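Local structure of magnesium transport protein CorA (Methanocaldococcus jannaschii, 4EGW) at residues F209-I214 / L249-A254; I199-R203 / L260-M264; I51-C55 / I134-H138; E83-P87 / I98-A102. The protein mediates the influx of magnesium ions across the cell membrane as a homopentamer, closing when cytoplasmic magnesium is high and opening when it is low. All blocks are in the same frame, centred on the assembly; numbering follows the deposited sequence.

Contact 1 of 4, residues F209-I214 / L249-A254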
loop_
_atom_site.group_PDB
_atom_site.type_symbol
_atom_site.label_atom_id
_atom_site.label_comp_id
_atom_site.label_asym_id
_atom_site.label_seq_id
_atom_site.Cartn_x
_atom_site.Cartn_y
_atom_site.Cartn_z
ATOM N N PHE A 209 8.964 14.175 0.052
ATOM C CA PHE A 209 7.626 13.628 0.155
ATOM C C PHE A 209 6.654 14.664 0.653
ATOM O O PHE A 209 5.545 14.777 0.155
ATOM C CB PHE A 209 7.602 12.438 1.100
ATOM C CG PHE A 209 7.998 11.154 0.449
ATOM C CD1 PHE A 209 8.595 11.159 -0.800
ATOM C CD2 PHE A 209 7.754 9.941 1.072
ATOM C CE1 PHE A 209 8.964 9.982 -1.405
ATOM C CE2 PHE A 209 8.120 8.749 0.476
ATOM C CZ PHE A 209 8.719 8.763 -0.764
ATOM N N HIS A 210 7.058 15.420 1.656
ATOM C CA HIS A 210 6.089 16.281 2.290
ATOM C C HIS A 210 5.701 17.407 1.347
ATOM O O HIS A 210 4.518 17.677 1.113
ATOM C CB HIS A 210 6.621 16.817 3.599
ATOM C CG HIS A 210 5.544 17.312 4.503
ATOM N ND1 HIS A 210 5.150 18.636 4.536
ATOM C CD2 HIS A 210 4.751 16.660 5.384
ATOM C CE1 HIS A 210 4.175 18.777 5.414
ATOM N NE2 HIS A 210 3.914 17.592 5.944
ATOM N N LYS A 211 6.719 18.055 0.798
ATOM C CA LYS A 211 6.529 19.032 -0.260
ATOM C C LYS A 211 5.654 18.424 -1.358
ATOM O O LYS A 211 4.656 19.021 -1.773
ATOM C CB LYS A 211 7.892 19.407 -0.844
ATOM C CG LYS A 211 8.198 20.885 -0.892
ATOM C CD LYS A 211 9.478 21.110 -1.694
ATOM C CE LYS A 211 9.665 22.557 -2.113
ATOM N NZ LYS A 211 10.704 22.663 -3.186
ATOM N N SER A 212 6.030 17.226 -1.807
ATOM C CA SER A 212 5.375 16.575 -2.942
ATOM C C SER A 212 3.922 16.277 -2.649
ATOM O O SER A 212 3.040 16.620 -3.431
ATOM C CB SER A 212 6.088 15.270 -3.311
ATOM O OG SER A 212 7.233 15.506 -4.112
ATOM N N LEU A 213 3.685 15.625 -1.516
ATOM C CA LEU A 213 2.346 15.257 -1.103
ATOM C C LEU A 213 1.509 16.500 -0.918
ATOM O O LEU A 213 0.302 16.484 -1.138
ATOM C CB LEU A 213 2.411 14.452 0.187
ATOM C CG LEU A 213 3.184 13.150 -0.037
ATOM C CD1 LEU A 213 3.746 12.584 1.253
ATOM C CD2 LEU A 213 2.307 12.137 -0.735
ATOM N N ILE A 214 2.148 17.589 -0.515
ATOM C CA ILE A 214 1.443 18.850 -0.445
ATOM C C ILE A 214 0.969 19.209 -1.853
ATOM O O ILE A 214 -0.229 19.370 -2.097
ATOM C CB ILE A 214 2.317 19.969 0.121
ATOM C CG1 ILE A 214 2.595 19.724 1.598
ATOM C CG2 ILE A 214 1.596 21.279 -0.000
ATOM C CD1 ILE A 214 1.334 19.683 2.415
ATOM N N LEU A 249 -0.735 10.646 4.413
ATOM C CA LEU A 249 0.683 10.509 4.104
ATOM C C LEU A 249 1.423 11.746 4.541
ATOM O O LEU A 249 2.492 11.681 5.148
ATOM C CB LEU A 249 0.881 10.309 2.607
ATOM C CG LEU A 249 0.155 9.096 2.056
ATOM C CD1 LEU A 249 0.438 8.965 0.592
ATOM C CD2 LEU A 249 0.635 7.903 2.792
ATOM N N ILE A 250 0.848 12.889 4.222
ATOM C CA ILE A 250 1.403 14.127 4.713
ATOM C C ILE A 250 1.507 14.076 6.240
ATOM O O ILE A 250 2.541 14.446 6.808
ATOM C CB ILE A 250 0.560 15.304 4.275
ATOM C CG1 ILE A 250 0.581 15.400 2.757
ATOM C CG2 ILE A 250 1.113 16.573 4.863
ATOM C CD1 ILE A 250 -0.294 16.499 2.227
ATOM N N ASP A 251 0.455 13.586 6.894
ATOM C CA ASP A 251 0.442 13.448 8.348
ATOM C C ASP A 251 1.574 12.557 8.826
ATOM O O ASP A 251 2.335 12.937 9.724
ATOM C CB ASP A 251 -0.885 12.864 8.822
ATOM C CG ASP A 251 -2.012 13.865 8.770
ATOM O OD1 ASP A 251 -1.787 15.027 9.178
ATOM O OD2 ASP A 251 -3.119 13.499 8.314
ATOM N N MET A 252 1.669 11.368 8.234
ATOM C CA MET A 252 2.739 10.445 8.567
ATOM C C MET A 252 4.065 11.146 8.308
ATOM O O MET A 252 4.922 11.237 9.192
ATOM C CB MET A 252 2.661 9.173 7.721
ATOM C CG MET A 252 1.262 8.549 7.599
ATOM S SD MET A 252 1.274 7.087 6.513
ATOM C CE MET A 252 -0.483 6.778 6.331
ATOM N N SER A 253 4.231 11.654 7.090
ATOM C CA SER A 253 5.417 12.435 6.778
ATOM C C SER A 253 5.623 13.476 7.870
ATOM O O SER A 253 6.704 13.611 8.413
ATOM C CB SER A 253 5.268 13.102 5.418
ATOM O OG SER A 253 4.983 12.125 4.432
ATOM N N ALA A 254 4.571 14.201 8.213
ATOM C CA ALA A 254 4.679 15.142 9.310
ATOM C C ALA A 254 5.132 14.412 10.575
ATOM O O ALA A 254 6.160 14.737 11.175
ATOM C CB ALA A 254 3.347 15.835 9.542
#
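Beside Leu213, Ser253 takes hold of the carbonyl oxygen of Leu249 twice. The backbone N of Ser253 makes the ordinary helical bond, and the hydroxyl adds another, Ser253 OG to Leu249 O at 2.6 Å, arriving 45° above the carbonyl plane. Folded back onto its own helix in this way, the buried hydroxyl has its hydrogen-bond partner and can lie against a methyl, Leu213 CD1, 3.4 Å from Ser253 OG. The other methyl, Leu213 CD2, rests on Leu249 CD1 at 3.9 Å. Ile250 fills the middle of the interface with three different contacts. Its CG1 packs tightly against Leu213 CB at 3.3 Å, and its CD1 runs on to Ile214 CD1 at 3.6 Å. Its remaining methyl, Ile250 CG2, meets His210 NE2 obliquely at 3.2 Å. The imidazole gets there because His210 CG is anti to the backbone N (chi1 -160°), which also brings CD2, at the ring edge, to Ser253 CB at 3.6 Å. With an alanine in place of Ile250, a gap would probably open beside Leu213 and Ile214, and the His210 ring would lose the methyl that limits its turning. Tyr169 and Leu173 of helix 156-186 close the buried side, touching Leu213 and Leu249 respectively. The two segments run antiparallel at 159°, as expected in the bundle of long helices of the CorA cytoplasmic domain, whose last helix, 233-270, leads toward the membrane pore in this family.

Contact 2 of 4, residues I199-R203 / L260-M264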
loop_
_atom_site.group_PDB
_atom_site.type_symbol
_atom_site.label_atom_id
_atom_site.label_comp_id
_atom_site.label_asym_id
_atom_site.label_seq_id
_atom_site.Cartn_x
_atom_site.Cartn_y
_atom_site.Cartn_z
ATOM N N ILE A 199 19.950 9.816 9.602
ATOM C CA ILE A 199 18.873 10.703 10.030
ATOM C C ILE A 199 18.672 11.804 9.001
ATOM O O ILE A 199 17.561 12.024 8.513
ATOM C CB ILE A 199 19.151 11.369 11.395
ATOM C CG1 ILE A 199 19.344 10.329 12.491
ATOM C CG2 ILE A 199 17.992 12.254 11.789
ATOM C CD1 ILE A 199 19.331 10.937 13.868
ATOM N N LEU A 200 19.755 12.498 8.675
ATOM C CA LEU A 200 19.684 13.548 7.673
ATOM C C LEU A 200 19.231 12.967 6.342
ATOM O O LEU A 200 18.634 13.670 5.527
ATOM C CB LEU A 200 21.035 14.231 7.503
ATOM C CG LEU A 200 21.617 14.892 8.747
ATOM C CD1 LEU A 200 22.891 15.632 8.376
ATOM C CD2 LEU A 200 20.605 15.836 9.364
ATOM N N GLY A 201 19.514 11.681 6.129
ATOM C CA GLY A 201 19.105 11.003 4.911
ATOM C C GLY A 201 17.602 10.814 4.818
ATOM O O GLY A 201 16.989 11.143 3.799
ATOM N N LEU A 202 17.010 10.287 5.890
ATOM C CA LEU A 202 15.570 10.077 5.958
ATOM C C LEU A 202 14.828 11.384 6.143
ATOM O O LEU A 202 13.611 11.428 6.019
ATOM C CB LEU A 202 15.213 9.127 7.101
ATOM C CG LEU A 202 15.599 7.664 6.885
ATOM C CD1 LEU A 202 15.073 6.824 8.029
ATOM C CD2 LEU A 202 15.053 7.166 5.551
ATOM N N ARG A 203 15.556 12.441 6.476
ATOM C CA ARG A 203 14.962 13.776 6.496
ATOM C C ARG A 203 14.831 14.247 5.062
ATOM O O ARG A 203 13.781 14.730 4.643
ATOM C CB ARG A 203 15.830 14.764 7.288
ATOM C CG ARG A 203 15.585 14.763 8.792
ATOM C CD ARG A 203 14.363 15.613 9.202
ATOM N NE ARG A 203 14.649 17.044 9.319
ATOM C CZ ARG A 203 14.295 17.967 8.426
ATOM N NH1 ARG A 203 13.628 17.626 7.330
ATOM N NH2 ARG A 203 14.601 19.243 8.627
ATOM N N LEU A 260 12.191 12.350 13.597
ATOM C CA LEU A 260 13.580 12.539 13.194
ATOM C C LEU A 260 14.191 13.832 13.752
ATOM O O LEU A 260 15.412 13.949 13.862
ATOM C CB LEU A 260 13.712 12.490 11.676
ATOM C CG LEU A 260 13.388 11.124 11.073
ATOM C CD1 LEU A 260 12.894 11.287 9.668
ATOM C CD2 LEU A 260 14.590 10.205 11.111
ATOM N N THR A 261 13.352 14.801 14.107
ATOM C CA THR A 261 13.851 15.998 14.775
ATOM C C THR A 261 14.328 15.606 16.168
ATOM O O THR A 261 15.333 16.117 16.662
ATOM C CB THR A 261 12.768 17.105 14.906
ATOM O OG1 THR A 261 11.843 16.766 15.948
ATOM C CG2 THR A 261 12.003 17.299 13.604
ATOM N N SER A 262 13.600 14.690 16.798
ATOM C CA SER A 262 13.934 14.255 18.149
ATOM C C SER A 262 15.209 13.443 18.128
ATOM O O SER A 262 16.155 13.727 18.859
ATOM C CB SER A 262 12.815 13.406 18.753
ATOM O OG SER A 262 11.599 14.122 18.784
ATOM N N MET A 263 15.231 12.436 17.267
ATOM C CA MET A 263 16.355 11.525 17.211
ATOM C C MET A 263 17.606 12.331 16.935
ATOM O O MET A 263 18.656 12.079 17.534
ATOM C CB MET A 263 16.129 10.431 16.160
ATOM C CG MET A 263 14.780 9.709 16.340
ATOM S SD MET A 263 14.579 8.047 15.643
ATOM C CE MET A 263 15.298 8.280 14.029
ATOM N N MET A 264 17.486 13.329 16.063
ATOM C CA MET A 264 18.637 14.168 15.761
ATOM C C MET A 264 19.080 14.833 17.023
ATOM O O MET A 264 20.234 14.705 17.422
ATOM C CB MET A 264 18.333 15.247 14.732
ATOM C CG MET A 264 19.602 15.908 14.195
ATOM S SD MET A 264 20.604 14.748 13.225
ATOM C CE MET A 264 22.225 15.477 13.422
#
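Ile199 lies across the turn of helix 233-270 that runs from Leu260 to Met264. Its CD1 reaches the backbone, 3.7 Å from Met264 N, and also touches the side chain of Met263, with Ile199 CD1 to Met263 CB at 4.0 Å. The branch methyl Ile199 CG2 faces two groups, Leu260 O at 3.7 Å and the thioether sulfur Met264 SD. That sulfur touches two neighbours on the facing helix, as Leu200 CD2 also comes within 4.0 Å of Met264 SD. Met264 puts it there by setting CG anti to the backbone N (chi1 -167°) and then bending at chi2. Leu260 returns the contact from the other helix: its CD2 meets Ile199 CG2, while its CD1 lies 3.7 Å from Leu202 O. Arg203 joins through its aliphatic part alone, CD passing Leu260 CB at 4.0 Å, the two side chains lying alongside and pointing opposite ways. No hydrogen bond crosses between the segments. Farther out, Leu206 touches Leu260 and Met196 touches Met264, both from helix 193-225 itself. The segments are nearly antiparallel, at 162°, with their axes 10.1 Å apart. Helix 156-186 packs along the pair as the third helix, placing Leu176 against Leu202, Leu180 against Leu260 and Leu183 against Met263.

Contact 3 of 4, residues I51-C55 / I134-H138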
loop_
_atom_site.group_PDB
_atom_site.type_symbol
_atom_site.label_atom_id
_atom_site.label_comp_id
_atom_site.label_asym_id
_atom_site.label_seq_id
_atom_site.Cartn_x
_atom_site.Cartn_y
_atom_site.Cartn_z
ATOM N N ILE A 51 -6.829 5.498 -25.031
ATOM C CA ILE A 51 -5.485 4.999 -25.290
ATOM C C ILE A 51 -4.575 5.577 -24.225
ATOM O O ILE A 51 -4.652 6.764 -23.905
ATOM C CB ILE A 51 -4.945 5.418 -26.674
ATOM C CG1 ILE A 51 -5.904 5.003 -27.789
ATOM C CG2 ILE A 51 -3.555 4.837 -26.917
ATOM C CD1 ILE A 51 -6.944 6.057 -28.117
ATOM N N TRP A 52 -3.717 4.737 -23.664
ATOM C CA TRP A 52 -2.753 5.212 -22.688
ATOM C C TRP A 52 -1.356 5.143 -23.279
ATOM O O TRP A 52 -0.821 4.057 -23.504
ATOM C CB TRP A 52 -2.819 4.391 -21.398
ATOM C CG TRP A 52 -1.827 4.847 -20.372
ATOM C CD1 TRP A 52 -1.156 6.032 -20.359
ATOM C CD2 TRP A 52 -1.385 4.122 -19.216
ATOM N NE1 TRP A 52 -0.329 6.094 -19.266
ATOM C CE2 TRP A 52 -0.451 4.935 -18.546
ATOM C CE3 TRP A 52 -1.693 2.868 -18.679
ATOM C CZ2 TRP A 52 0.180 4.538 -17.366
ATOM C CZ3 TRP A 52 -1.060 2.474 -17.507
ATOM C CH2 TRP A 52 -0.135 3.309 -16.864
ATOM N N ILE A 53 -0.776 6.309 -23.538
ATOM C CA ILE A 53 0.611 6.379 -23.969
ATOM C C ILE A 53 1.473 6.840 -22.804
ATOM O O ILE A 53 1.272 7.922 -22.253
ATOM C CB ILE A 53 0.801 7.339 -25.159
ATOM C CG1 ILE A 53 -0.136 6.958 -26.298
ATOM C CG2 ILE A 53 2.254 7.332 -25.639
ATOM C CD1 ILE A 53 0.106 7.753 -27.548
ATOM N N ASP A 54 2.415 5.997 -22.407
ATOM C CA ASP A 54 3.393 6.394 -21.410
ATOM C C ASP A 54 4.715 6.600 -22.107
ATOM O O ASP A 54 5.231 5.705 -22.779
ATOM C CB ASP A 54 3.535 5.339 -20.320
ATOM C CG ASP A 54 4.582 5.711 -19.294
ATOM O OD1 ASP A 54 4.316 6.635 -18.502
ATOM O OD2 ASP A 54 5.662 5.080 -19.277
ATOM N N CYS A 55 5.255 7.797 -21.963
ATOM C CA CYS A 55 6.515 8.106 -22.601
ATOM C C CYS A 55 7.595 8.343 -21.557
ATOM O O CYS A 55 7.609 9.371 -20.869
ATOM C CB CYS A 55 6.363 9.332 -23.487
ATOM S SG CYS A 55 7.883 9.764 -24.305
ATOM N N ILE A 134 3.805 3.432 -12.855
ATOM C CA ILE A 134 3.379 3.264 -14.241
ATOM C C ILE A 134 3.820 1.921 -14.776
ATOM O O ILE A 134 3.138 1.307 -15.603
ATOM C CB ILE A 134 3.905 4.401 -15.124
ATOM C CG1 ILE A 134 3.453 5.734 -14.542
ATOM C CG2 ILE A 134 3.427 4.244 -16.556
ATOM C CD1 ILE A 134 3.592 6.859 -15.488
ATOM N N GLY A 135 4.968 1.463 -14.301
ATOM C CA GLY A 135 5.351 0.091 -14.537
ATOM C C GLY A 135 4.228 -0.792 -14.031
ATOM O O GLY A 135 3.717 -1.632 -14.768
ATOM N N ARG A 136 3.823 -0.567 -12.780
ATOM C CA ARG A 136 2.835 -1.410 -12.101
ATOM C C ARG A 136 1.482 -1.487 -12.798
ATOM O O ARG A 136 0.739 -2.442 -12.589
ATOM C CB ARG A 136 2.646 -0.988 -10.639
ATOM C CG ARG A 136 3.802 -1.380 -9.712
ATOM C CD ARG A 136 3.422 -1.258 -8.229
ATOM N NE ARG A 136 2.955 0.084 -7.878
ATOM C CZ ARG A 136 3.639 0.960 -7.144
ATOM N NH1 ARG A 136 4.834 0.646 -6.657
ATOM N NH2 ARG A 136 3.121 2.156 -6.891
ATOM N N LEU A 137 1.130 -0.469 -13.576
ATOM C CA LEU A 137 -0.009 -0.588 -14.488
ATOM C C LEU A 137 0.347 -1.283 -15.793
ATOM O O LEU A 137 -0.412 -2.110 -16.279
ATOM C CB LEU A 137 -0.667 0.762 -14.756
ATOM C CG LEU A 137 -1.282 1.394 -13.509
ATOM C CD1 LEU A 137 -2.160 2.582 -13.876
ATOM C CD2 LEU A 137 -2.079 0.348 -12.750
ATOM N N HIS A 138 1.501 -0.951 -16.361
ATOM C CA HIS A 138 1.938 -1.596 -17.598
ATOM C C HIS A 138 2.100 -3.094 -17.384
ATOM O O HIS A 138 1.828 -3.903 -18.273
ATOM C CB HIS A 138 3.250 -0.988 -18.098
ATOM C CG HIS A 138 3.107 0.398 -18.645
ATOM N ND1 HIS A 138 1.891 1.047 -18.735
ATOM C CD2 HIS A 138 4.026 1.261 -19.138
ATOM C CE1 HIS A 138 2.071 2.248 -19.254
ATOM N NE2 HIS A 138 3.357 2.403 -19.512
#
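This is a buried strand-on-helix contact, in which Trp52 and Asp54 of strand 51-56 in the mixed sheet meet helix 132-143. At its centre is a T-shaped (edge-to-face) pair: the edge of His138 points at one face of Trp52, ring centroids 4.4 Å apart and planes at 57°. Trp52 is thrust straight at the helix with CG anti to the backbone N (chi1 180°), and Leu137 CB meets the indole edge in plane, 3.3 Å from CZ3. Ile134 CG2 approaches obliquely, 3.4 Å from Trp52 CZ2, and the same isoleucine lays CD1 3.1 Å from Asp54 OD1. Replacing Trp52 with an alanine would probably open a hole beside Leu137 and leave the His138 ring without the face it points at. The edge of His138 also abuts Asp54, NE2 lying 3.1 Å from CB. The polar ends bond within the sheet: Thr125 OG1 pairs with both Trp52 NE1 and Asp54 OD1, while His127 NE2 pairs with Asp54 OD2. Contact with the helix is therefore by van der Waals and aromatic forces, although a carboxylate so close to the imidazole might stabilise positive charge on His138.

Contact 4 of 4, residues E83-P87 / I98-A102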
loop_
_atom_site.group_PDB
_atom_site.type_symbol
_atom_site.label_atom_id
_atom_site.label_comp_id
_atom_site.label_asym_id
_atom_site.label_seq_id
_atom_site.Cartn_x
_atom_site.Cartn_y
_atom_site.Cartn_z
ATOM N N GLU A 83 11.196 17.336 -14.428
ATOM C CA GLU A 83 10.932 16.622 -13.193
ATOM C C GLU A 83 11.023 17.550 -11.989
ATOM O O GLU A 83 10.764 17.134 -10.858
ATOM C CB GLU A 83 11.853 15.404 -13.040
ATOM C CG GLU A 83 13.346 15.706 -13.060
ATOM C CD GLU A 83 13.985 15.424 -14.409
ATOM O OE1 GLU A 83 14.847 14.521 -14.483
ATOM O OE2 GLU A 83 13.630 16.109 -15.395
ATOM N N GLN A 84 11.390 18.807 -12.238
ATOM C CA GLN A 84 11.326 19.827 -11.198
ATOM C C GLN A 84 9.944 20.484 -11.138
ATOM O O GLN A 84 9.616 21.145 -10.156
ATOM C CB GLN A 84 12.412 20.892 -11.387
ATOM C CG GLN A 84 13.817 20.447 -11.010
ATOM C CD GLN A 84 14.805 21.600 -10.982
ATOM O OE1 GLN A 84 14.430 22.765 -11.150
ATOM N NE2 GLN A 84 16.078 21.279 -10.772
ATOM N N GLU A 85 9.126 20.261 -12.168
ATOM C CA GLU A 85 7.812 20.901 -12.279
ATOM C C GLU A 85 6.942 20.707 -11.044
ATOM O O GLU A 85 6.810 19.596 -10.532
ATOM C CB GLU A 85 7.060 20.364 -13.495
ATOM C CG GLU A 85 7.603 20.820 -14.832
ATOM C CD GLU A 85 7.229 22.254 -15.159
ATOM O OE1 GLU A 85 7.726 22.771 -16.178
ATOM O OE2 GLU A 85 6.439 22.866 -14.411
ATOM N N ILE A 86 6.330 21.791 -10.582
ATOM C CA ILE A 86 5.402 21.711 -9.465
ATOM C C ILE A 86 4.096 21.097 -9.923
ATOM O O ILE A 86 3.495 21.570 -10.884
ATOM C CB ILE A 86 5.101 23.094 -8.887
ATOM C CG1 ILE A 86 6.362 23.686 -8.241
ATOM C CG2 ILE A 86 3.944 23.012 -7.900
ATOM C CD1 ILE A 86 7.071 22.758 -7.249
ATOM N N PRO A 87 3.651 20.035 -9.237
ATOM C CA PRO A 87 2.359 19.474 -9.626
ATOM C C PRO A 87 1.326 20.577 -9.698
ATOM O O PRO A 87 1.383 21.534 -8.926
ATOM C CB PRO A 87 2.041 18.515 -8.479
ATOM C CG PRO A 87 3.380 18.023 -8.060
ATOM C CD PRO A 87 4.304 19.226 -8.194
ATOM N N ILE A 98 -1.853 17.436 -16.217
ATOM C CA ILE A 98 -1.577 17.271 -14.800
ATOM C C ILE A 98 -0.103 16.981 -14.594
ATOM O O ILE A 98 0.460 16.054 -15.181
ATOM C CB ILE A 98 -2.399 16.135 -14.144
ATOM C CG1 ILE A 98 -3.865 16.171 -14.601
ATOM C CG2 ILE A 98 -2.273 16.205 -12.607
ATOM C CD1 ILE A 98 -4.114 15.493 -15.929
ATOM N N ILE A 99 0.518 17.812 -13.776
ATOM C CA ILE A 99 1.849 17.558 -13.279
ATOM C C ILE A 99 1.641 16.885 -11.934
ATOM O O ILE A 99 0.749 17.263 -11.170
ATOM C CB ILE A 99 2.636 18.884 -13.081
ATOM C CG1 ILE A 99 2.658 19.705 -14.384
ATOM C CG2 ILE A 99 4.053 18.611 -12.541
ATOM C CD1 ILE A 99 3.258 18.976 -15.572
ATOM N N TYR A 100 2.440 15.876 -11.637
ATOM C CA TYR A 100 2.263 15.194 -10.377
ATOM C C TYR A 100 3.603 14.717 -9.869
ATOM O O TYR A 100 4.486 14.391 -10.659
ATOM C CB TYR A 100 1.327 14.021 -10.580
ATOM C CG TYR A 100 0.452 13.726 -9.400
ATOM C CD1 TYR A 100 -0.655 14.509 -9.122
ATOM C CD2 TYR A 100 0.728 12.653 -8.564
ATOM C CE1 TYR A 100 -1.467 14.233 -8.040
ATOM C CE2 TYR A 100 -0.076 12.366 -7.482
ATOM C CZ TYR A 100 -1.175 13.157 -7.222
ATOM O OH TYR A 100 -1.973 12.868 -6.139
ATOM N N LYS A 101 3.763 14.700 -8.548
ATOM C CA LYS A 101 5.002 14.231 -7.936
ATOM C C LYS A 101 4.892 12.782 -7.490
ATOM O O LYS A 101 4.059 12.432 -6.653
ATOM C CB LYS A 101 5.399 15.102 -6.745
ATOM C CG LYS A 101 6.020 16.430 -7.130
ATOM C CD LYS A 101 7.518 16.338 -7.353
ATOM C CE LYS A 101 8.026 17.645 -7.877
ATOM N NZ LYS A 101 9.485 17.548 -8.090
ATOM N N ALA A 102 5.761 11.952 -8.045
ATOM C CA ALA A 102 5.796 10.553 -7.705
ATOM C C ALA A 102 7.140 10.242 -7.060
ATOM O O ALA A 102 8.150 10.875 -7.377
ATOM C CB ALA A 102 5.613 9.736 -8.946
#
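Pro87 and Ile99 bring their backbones close together, CA to CA 4.2 Å, where the chain, having turned at Glu83 and Gln84, straightens through Glu85 to Pro87 beside strand 96-104, just before strand 88-90 begins. Here Pro87 CA lies 3.1 Å from Ile99 O. The Pro87 ring also leans on Lys101, with its CG 3.2 Å from Lys101 CG. Beyond that point Lys101 bends at chi2 (-87°) and then runs straight along the loop, CE passing 3.5 Å from Glu85 O. The chain ends in the one hydrogen bond between the segments, Lys101 NZ to Glu83 O at 3.1 Å, with the donor tilted 19° from the carbonyl plane. The ammonium group thus ties down the start of the loop while the methylenes line its later part. Ile99 uses its branch methyl, CG2 lying 3.4 Å from Ile86 O and also touching Glu85 CB. The carboxylate of Glu85 forms a salt bridge through OE2 with Arg88. Around this edge of the sheet, strand 110-119 holds the loop through Ser113, which bonds to Glu85 O, and helix 193-225 sets Ala215 against Pro87 and Ser212 against Lys101.

In the fold
Contacts 1 and 2 join the same two helices, 193-225 and 233-270, at points 15 Å apart between centres, with contact 1 nested inside the loop that contact 2 closes. Contacts 3 and 4 both reach the mixed sheet, centres 17 Å apart. Contact 1 meets contact 4 where Ser212 OG touches Lys101 CB at 3.2 Å, a direct junction of bundle and sheet. Contacts 2 and 3 are the most distant pair, about 35 Å between centres. Bound 1,4-butanediol lies near two of them: one molecule is about 6 Å from the Met263 side chain, in a pocket that includes Leu180 and Tyr256, and another is about 5 Å from that of Leu137.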